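Local coordinates for probable phospholipase A2 homolog 2 (Oryza sativa, PDB 2WG7), which probably catalyses the calcium-dependent hydrolysis of the 2-acyl ester of membrane phospholipids, releasing a lysophospholipid and a free fatty acid, at residues G37-I42 and C59-D64; D73-M78 and E114-A119. All coordinates share one frame; numbering follows the deposited sequence.

Interaction 1 of 2, residues G37-I42 and C59-D64; sequences GKYCGI and CCMVHD. With CA (calcium ion), chain C.
Y39 and D64 meet on the calcium ion that serves as cofactor in this phospholipase A2, Y39 from the calcium-binding loop and D64 from helix 55-68. The loop G37-I42 contributes backbone carbonyls, with the ion 2.3 Å from Y39 O and 2.5 Å from G41 O. From helix 55-68 comes the carboxylate of D64, which binds through both oxygens but unequally, OD2 at 2.5 Å from the calcium and OD1 at 2.8 Å. Two waters and the carbonyl of Y44 complete the sphere, and one of these waters also accepts from G41 N. Two oxygens, Y39 O and D64 OD2, lie only 3.0 Å apart, a proximity the shared cation makes tolerable; S45 OG hydrogen-bonds to OD2 as well.

Around the metal, two further contacts fix loop to helix. The disulfide C40–C60 joins them covalently one residue beyond Y39, its chi3 of 93° close to the relaxed right-angled value. Next along the helix, M61 packs on the aromatic ring of Y39. With M61 CG anti to the backbone N (chi1 173°), the two side chains run alongside each other: M61 CB sits over one face of the Y39 ring in a CH-pi contact, 3.6 Å from the centroid, while SD lies obliquely above the phenol end, a Met-aromatic contact. At that far end Y39 OH donates a hydrogen bond to the backbone O of E50.

H63, predicted to be the active-site residue, precedes D64 on the same helix, so the metal and the histidine share one scaffold. D57, earlier on that helix, receives the backbone N-H groups of K38 and Y39. The loop leaves strand 35-37 of the small antiparallel sheet, while C59 ties the helix to helix 77-87 through its disulfide with C86.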
ATOM      1  N   GLY A  37      -3.873   2.409   8.304  1.00 11.16           N
ATOM      2  CA  GLY A  37      -5.218   2.061   7.837  1.00 10.91           C
ATOM      3  C   GLY A  37      -5.358   0.547   7.759  1.00 10.61           C
ATOM      4  O   GLY A  37      -4.798  -0.171   8.587  1.00 10.81           O
ATOM      5  N   LYS A  38      -6.094   0.071   6.760  1.00 10.19           N
ATOM      6  CA  LYS A  38      -6.292  -1.359   6.539  1.00 10.03           C
ATOM      7  C   LYS A  38      -5.443  -1.889   5.374  1.00  9.78           C
ATOM      8  O   LYS A  38      -5.287  -3.104   5.225  1.00  9.38           O
ATOM      9  CB  LYS A  38      -7.774  -1.667   6.270  1.00 10.00           C
ATOM     10  CG  LYS A  38      -8.738  -1.290   7.383  1.00 10.20           C
ATOM     11  CD  LYS A  38     -10.198  -1.529   6.933  1.00 11.71           C
ATOM     12  CE  LYS A  38     -11.197  -0.984   7.943  1.00 11.38           C
ATOM     13  NZ  LYS A  38     -12.595  -0.988   7.400  1.00 14.12           N
ATOM     14  N   TYR A  39      -4.891  -0.976   4.569  1.00  9.29           N
ATOM     15  CA  TYR A  39      -4.230  -1.329   3.302  1.00  9.52           C
ATOM     16  C   TYR A  39      -2.782  -0.834   3.116  1.00 10.07           C
ATOM     17  O   TYR A  39      -2.042  -1.400   2.315  1.00 10.07           O
ATOM     18  CB  TYR A  39      -5.069  -0.853   2.104  1.00  9.54           C
ATOM     19  CG  TYR A  39      -6.451  -1.489   1.997  1.00  9.48           C
ATOM     20  CD1 TYR A  39      -7.563  -0.878   2.569  1.00  9.49           C
ATOM     21  CD2 TYR A  39      -6.636  -2.694   1.311  1.00  9.37           C
ATOM     22  CE1 TYR A  39      -8.847  -1.451   2.460  1.00 10.61           C
ATOM     23  CE2 TYR A  39      -7.911  -3.282   1.195  1.00 10.58           C
ATOM     24  CZ  TYR A  39      -9.007  -2.653   1.775  1.00 10.80           C
ATOM     25  OH  TYR A  39     -10.256  -3.218   1.673  1.00 10.70           O
ATOM     26  N   CYS A  40      -2.388   0.241   3.795  1.00 10.80           N
ATOM     27  CA  CYS A  40      -1.057   0.810   3.563  1.00 12.05           C
ATOM     28  C   CYS A  40       0.013   0.049   4.328  1.00 12.65           C
ATOM     29  O   CYS A  40       0.006   0.019   5.556  1.00 12.84           O
ATOM     30  CB  CYS A  40      -0.998   2.304   3.908  1.00 12.09           C
ATOM     31  SG  CYS A  40      -1.899   3.406   2.799  1.00 13.59           S
ATOM     32  N   GLY A  41       0.923  -0.575   3.588  1.00 13.38           N
ATOM     33  CA  GLY A  41       2.023  -1.327   4.184  1.00 14.57           C
ATOM     34  C   GLY A  41       2.370  -2.539   3.342  1.00 15.70           C
ATOM     35  O   GLY A  41       1.522  -3.074   2.622  1.00 15.43           O
ATOM     36  N   ILE A  42       3.626  -2.967   3.424  1.00 16.71           N
ATOM     37  CA  ILE A  42       4.102  -4.124   2.663  1.00 17.89           C
ATOM     38  C   ILE A  42       3.536  -5.408   3.263  1.00 18.28           C
ATOM     39  O   ILE A  42       3.550  -5.585   4.487  1.00 18.61           O
ATOM     40  CB  ILE A  42       5.656  -4.164   2.634  1.00 18.28           C
ATOM     41  CG1 ILE A  42       6.194  -2.935   1.899  1.00 19.07           C
ATOM     42  CG2 ILE A  42       6.166  -5.467   1.982  1.00 18.72           C
ATOM     43  CD1 ILE A  42       7.569  -2.461   2.371  1.00 21.31           C
ATOM     44  N   CYS A  59      -5.809   5.025  -1.551  1.00  9.14           N
ATOM     45  CA  CYS A  59      -4.740   4.883  -2.559  1.00 10.05           C
ATOM     46  C   CYS A  59      -4.058   3.524  -2.444  1.00  9.31           C
ATOM     47  O   CYS A  59      -3.820   2.860  -3.451  1.00  8.97           O
ATOM     48  CB  CYS A  59      -3.669   5.980  -2.416  1.00 10.69           C
ATOM     49  SG  CYS A  59      -4.227   7.674  -2.630  1.00 14.36           S
ATOM     50  N   CYS A  60      -3.728   3.124  -1.218  1.00  9.32           N
ATOM     51  CA  CYS A  60      -3.099   1.820  -0.989  1.00  9.92           C
ATOM     52  C   CYS A  60      -4.008   0.638  -1.333  1.00  9.30           C
ATOM     53  O   CYS A  60      -3.531  -0.384  -1.842  1.00  9.26           O
ATOM     54  CB  CYS A  60      -2.618   1.694   0.449  1.00  9.98           C
ATOM     55  SG  CYS A  60      -1.335   2.881   0.909  1.00 13.67           S
ATOM     56  N   MET A  61      -5.304   0.779  -1.054  1.00  8.56           N
ATOM     57  CA  MET A  61      -6.299  -0.248  -1.400  1.00  8.69           C
ATOM     58  C   MET A  61      -6.298  -0.531  -2.909  1.00  8.61           C
ATOM     59  O   MET A  61      -6.263  -1.690  -3.319  1.00  8.47           O
ATOM     60  CB  MET A  61      -7.695   0.164  -0.910  1.00  8.80           C
ATOM     61  CG  MET A  61      -8.841  -0.746  -1.358  1.00  9.98           C
ATOM     62  SD  MET A  61     -10.444  -0.029  -0.960  1.00 12.83           S
ATOM     63  CE  MET A  61     -10.478   1.369  -2.056  1.00 14.40           C
ATOM     64  N   VAL A  62      -6.311   0.530  -3.720  1.00  9.00           N
ATOM     65  CA  VAL A  62      -6.287   0.404  -5.189  1.00  9.61           C
ATOM     66  C   VAL A  62      -5.002  -0.297  -5.641  1.00 10.01           C
ATOM     67  O   VAL A  62      -5.041  -1.235  -6.447  1.00 10.09           O
ATOM     68  CB  VAL A  62      -6.416   1.784  -5.901  1.00  9.50           C
ATOM     69  CG1 VAL A  62      -6.177   1.655  -7.416  1.00 10.29           C
ATOM     70  CG2 VAL A  62      -7.785   2.406  -5.659  1.00  9.14           C
ATOM     71  N   HIS A  63      -3.872   0.160  -5.104  1.00 10.46           N
ATOM     72  CA  HIS A  63      -2.563  -0.413  -5.413  1.00 11.49           C
ATOM     73  C   HIS A  63      -2.465  -1.900  -5.077  1.00 11.74           C
ATOM     74  O   HIS A  63      -1.968  -2.685  -5.894  1.00 12.45           O
ATOM     75  CB  HIS A  63      -1.461   0.366  -4.679  1.00 11.17           C
ATOM     76  CG  HIS A  63      -0.082  -0.159  -4.924  1.00 13.34           C
ATOM     77  ND1 HIS A  63       0.520  -1.080  -4.093  1.00 15.17           N
ATOM     78  CD2 HIS A  63       0.816   0.110  -5.902  1.00 13.24           C
ATOM     79  CE1 HIS A  63       1.728  -1.359  -4.550  1.00 14.80           C
ATOM     80  NE2 HIS A  63       1.935  -0.646  -5.643  1.00 15.12           N
ATOM     81  N   ASP A  64      -2.908  -2.275  -3.875  1.00 12.45           N
ATOM     82  CA  ASP A  64      -2.888  -3.679  -3.428  1.00 13.31           C
ATOM     83  C   ASP A  64      -3.654  -4.586  -4.381  1.00 13.38           C
ATOM     84  O   ASP A  64      -3.160  -5.645  -4.784  1.00 12.46           O
ATOM     85  CB  ASP A  64      -3.469  -3.823  -2.025  1.00 13.64           C
ATOM     86  CG  ASP A  64      -2.517  -3.340  -0.942  1.00 15.85           C
ATOM     87  OD1 ASP A  64      -1.415  -2.863  -1.270  1.00 18.52           O
ATOM     88  OD2 ASP A  64      -2.873  -3.432   0.248  1.00 18.04           O
TER
HETATM   89 CA    CA C1126      -0.699  -3.120   1.470  1.00 21.73          CA
HETATM   90  O   HOH W   1       0.516  -0.862   0.477  1.00 26.26           O
HETATM   91  O   HOH W   2       0.154  -5.265   0.754  1.00 18.92           O

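Interaction 2 of 2, residues D73-M78 and E114-A119; sequences DYLNTM and ETAVFA
An Asx turn combined with a type I beta turn leads into helix 77-87; L75 of the turn and T77 at the start of the helix rest against the long helix 102-126. The turn spans D73 to N76, closed by the backbone bond from N76 N to D73 O. Inside it, D73 OD1 accepts from L75 N at 3.0 Å; the donor stands above the carboxylate plane, about 50° out of it, and the bond is bent, at 139°. N76 then occupies the N-cap position, where its OD1 accepts from C79 N in the first turn of the new helix.

This shape presents L75 to the neighbouring helix. Its CG lies beside the backbone N (chi1 -61°) and chi2 is extended, which brings one methyl, CD2, to the contact. L75 CD2 reaches A119 CB at 3.9 Å and A116 CB at 4.2 Å, two small side chains three residues apart along the helix, and L75 CD2 also lies 3.7 Å from A116 O. The leucine continues along the same helix to L123. T77 adds a looser touch, its CG2 near V117 O, and the threonine side chain also meets K121 and H124.

Further along, N80 and L84 of helix 77-87 carry the packing on against V117, so the turn marks one end of a longer helix-to-helix interface. Between the two backbones sits a water molecule: it donates to A116 O at 2.8 Å and, in a weak bond, to L75 O at 2.7 Å.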
ATOM      1  N   ASP A  73       2.703  -8.758  -9.476  1.00 24.52           N
ATOM      2  CA  ASP A  73       3.841  -7.964  -9.927  1.00 24.39           C
ATOM      3  C   ASP A  73       3.873  -6.611  -9.205  1.00 24.14           C
ATOM      4  O   ASP A  73       3.283  -5.631  -9.662  1.00 23.73           O
ATOM      5  CB  ASP A  73       3.816  -7.804 -11.461  1.00 24.35           C
ATOM      6  CG  ASP A  73       5.005  -7.011 -12.003  1.00 24.90           C
ATOM      7  OD1 ASP A  73       5.976  -6.761 -11.254  1.00 23.89           O
ATOM      8  OD2 ASP A  73       4.959  -6.630 -13.198  1.00 25.97           O
ATOM      9  N   TYR A  74       4.575  -6.583  -8.073  1.00 24.05           N
ATOM     10  CA  TYR A  74       4.756  -5.367  -7.274  1.00 24.41           C
ATOM     11  C   TYR A  74       5.595  -4.299  -7.995  1.00 23.93           C
ATOM     12  O   TYR A  74       5.678  -3.159  -7.538  1.00 23.90           O
ATOM     13  CB  TYR A  74       5.342  -5.699  -5.889  1.00 25.09           C
ATOM     14  CG  TYR A  74       6.643  -6.473  -5.935  1.00 26.58           C
ATOM     15  CD1 TYR A  74       6.649  -7.871  -5.938  1.00 28.59           C
ATOM     16  CD2 TYR A  74       7.870  -5.810  -5.979  1.00 28.25           C
ATOM     17  CE1 TYR A  74       7.851  -8.589  -5.989  1.00 29.54           C
ATOM     18  CE2 TYR A  74       9.075  -6.519  -6.029  1.00 29.39           C
ATOM     19  CZ  TYR A  74       9.054  -7.903  -6.034  1.00 29.90           C
ATOM     20  OH  TYR A  74      10.243  -8.599  -6.085  1.00 30.18           O
ATOM     21  N   LEU A  75       6.193  -4.667  -9.129  1.00 23.56           N
ATOM     22  CA  LEU A  75       6.933  -3.710  -9.960  1.00 23.26           C
ATOM     23  C   LEU A  75       6.159  -3.226 -11.198  1.00 22.94           C
ATOM     24  O   LEU A  75       6.729  -2.546 -12.064  1.00 22.74           O
ATOM     25  CB  LEU A  75       8.305  -4.283 -10.354  1.00 23.67           C
ATOM     26  CG  LEU A  75       9.260  -4.621  -9.201  1.00 23.79           C
ATOM     27  CD1 LEU A  75      10.513  -5.313  -9.709  1.00 24.84           C
ATOM     28  CD2 LEU A  75       9.633  -3.369  -8.410  1.00 24.77           C
ATOM     29  N   ASN A  76       4.869  -3.566 -11.286  1.00 22.55           N
ATOM     30  CA  ASN A  76       4.027  -3.089 -12.390  1.00 22.21           C
ATOM     31  C   ASN A  76       4.009  -1.563 -12.407  1.00 22.02           C
ATOM     32  O   ASN A  76       3.650  -0.927 -11.406  1.00 21.87           O
ATOM     33  CB  ASN A  76       2.600  -3.662 -12.305  1.00 22.12           C
ATOM     34  CG  ASN A  76       1.716  -3.213 -13.467  1.00 21.90           C
ATOM     35  OD1 ASN A  76       1.309  -2.055 -13.545  1.00 20.40           O
ATOM     36  ND2 ASN A  76       1.414  -4.138 -14.372  1.00 22.17           N
ATOM     37  N   THR A  77       4.413  -0.982 -13.536  1.00 21.86           N
ATOM     38  CA  THR A  77       4.622   0.466 -13.616  1.00 21.75           C
ATOM     39  C   THR A  77       3.313   1.250 -13.509  1.00 21.01           C
ATOM     40  O   THR A  77       3.273   2.298 -12.866  1.00 20.54           O
ATOM     41  CB  THR A  77       5.424   0.900 -14.880  1.00 22.10           C
ATOM     42  OG1 THR A  77       4.749   0.463 -16.061  1.00 23.97           O
ATOM     43  CG2 THR A  77       6.827   0.311 -14.866  1.00 22.30           C
ATOM     44  N   MET A  78       2.251   0.739 -14.128  1.00 20.44           N
ATOM     45  CA  MET A  78       0.929   1.362 -14.022  1.00 20.27           C
ATOM     46  C   MET A  78       0.461   1.443 -12.571  1.00 19.15           C
ATOM     47  O   MET A  78       0.081   2.514 -12.108  1.00 19.45           O
ATOM     48  CB  MET A  78      -0.108   0.610 -14.855  1.00 20.81           C
ATOM     49  CG  MET A  78      -0.058   0.915 -16.343  1.00 23.46           C
ATOM     50  SD  MET A  78      -1.393   0.070 -17.222  1.00 28.43           S
ATOM     51  CE  MET A  78      -0.833  -1.630 -17.141  1.00 27.48           C
ATOM     52  N   GLU A 114       8.474   5.354  -5.645  1.00 16.34           N
ATOM     53  CA  GLU A 114       9.365   5.947  -6.648  1.00 17.78           C
ATOM     54  C   GLU A 114      10.431   4.941  -7.083  1.00 17.73           C
ATOM     55  O   GLU A 114      10.713   4.797  -8.267  1.00 17.79           O
ATOM     56  CB  GLU A 114      10.046   7.204  -6.107  1.00 18.31           C
ATOM     57  CG  GLU A 114       9.131   8.398  -5.885  1.00 20.42           C
ATOM     58  CD  GLU A 114       9.711   9.385  -4.863  1.00 24.97           C
ATOM     59  OE1 GLU A 114      10.944   9.352  -4.625  1.00 25.49           O
ATOM     60  OE2 GLU A 114       8.930  10.185  -4.287  1.00 25.38           O
ATOM     61  N   THR A 115      11.009   4.249  -6.104  1.00 18.19           N
ATOM     62  CA  THR A 115      12.019   3.226  -6.347  1.00 18.86           C
ATOM     63  C   THR A 115      11.426   2.024  -7.101  1.00 19.06           C
ATOM     64  O   THR A 115      12.088   1.436  -7.960  1.00 19.16           O
ATOM     65  CB  THR A 115      12.659   2.782  -5.012  1.00 18.88           C
ATOM     66  OG1 THR A 115      13.219   3.928  -4.361  1.00 19.40           O
ATOM     67  CG2 THR A 115      13.756   1.759  -5.236  1.00 19.07           C
ATOM     68  N   ALA A 116      10.182   1.673  -6.777  1.00 19.29           N
ATOM     69  CA  ALA A 116       9.475   0.588  -7.464  1.00 19.46           C
ATOM     70  C   ALA A 116       9.219   0.919  -8.932  1.00 19.67           C
ATOM     71  O   ALA A 116       9.377   0.055  -9.798  1.00 19.51           O
ATOM     72  CB  ALA A 116       8.160   0.250  -6.746  1.00 19.22           C
ATOM     73  N   VAL A 117       8.823   2.166  -9.201  1.00 20.42           N
ATOM     74  CA  VAL A 117       8.611   2.663 -10.575  1.00 21.24           C
ATOM     75  C   VAL A 117       9.891   2.533 -11.408  1.00 22.01           C
ATOM     76  O   VAL A 117       9.866   2.001 -12.524  1.00 21.67           O
ATOM     77  CB  VAL A 117       8.114   4.141 -10.601  1.00 21.33           C
ATOM     78  CG1 VAL A 117       8.183   4.732 -12.021  1.00 21.59           C
ATOM     79  CG2 VAL A 117       6.693   4.254 -10.057  1.00 20.70           C
ATOM     80  N   PHE A 118      11.003   3.008 -10.849  1.00 22.94           N
ATOM     81  CA  PHE A 118      12.287   2.947 -11.532  1.00 24.30           C
ATOM     82  C   PHE A 118      12.730   1.512 -11.821  1.00 25.14           C
ATOM     83  O   PHE A 118      13.158   1.210 -12.933  1.00 25.35           O
ATOM     84  CB  PHE A 118      13.373   3.682 -10.741  1.00 24.35           C
ATOM     85  CG  PHE A 118      14.732   3.612 -11.389  1.00 25.50           C
ATOM     86  CD1 PHE A 118      15.033   4.413 -12.492  1.00 25.65           C
ATOM     87  CD2 PHE A 118      15.696   2.728 -10.916  1.00 25.57           C
ATOM     88  CE1 PHE A 118      16.281   4.341 -13.104  1.00 26.26           C
ATOM     89  CE2 PHE A 118      16.950   2.654 -11.520  1.00 26.75           C
ATOM     90  CZ  PHE A 118      17.239   3.460 -12.618  1.00 25.72           C
ATOM     91  N   ALA A 119      12.628   0.644 -10.815  1.00 26.44           N
ATOM     92  CA  ALA A 119      12.999  -0.764 -10.946  1.00 27.96           C
ATOM     93  C   ALA A 119      12.183  -1.478 -12.028  1.00 29.31           C
ATOM     94  O   ALA A 119      12.731  -2.251 -12.818  1.00 29.42           O
ATOM     95  CB  ALA A 119      12.864  -1.478  -9.610  1.00 27.51           C
TER
HETATM   96  O   HOH W   3       6.828  -0.103 -10.935  1.00 35.53           O

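The two contacts illustrate how chemistry can differ with place in the fold. Interaction 1 is buried, its centre about 3 Å from that of the chain, and relies on a metal, a disulfide and an aromatic face; interaction 2 is a surface contact, its centre about 13 Å from that of the chain, with methyl packing and a shared water. They hold different elements, but helices 55-68 and 77-87 follow each other in the chain, and the two contacts lie in series along it. Their centres are 15 Å apart and they do not touch. The side chain of Y74 nevertheless comes within about 6 Å of that of H63, placing the surface turn beside the predicted active site.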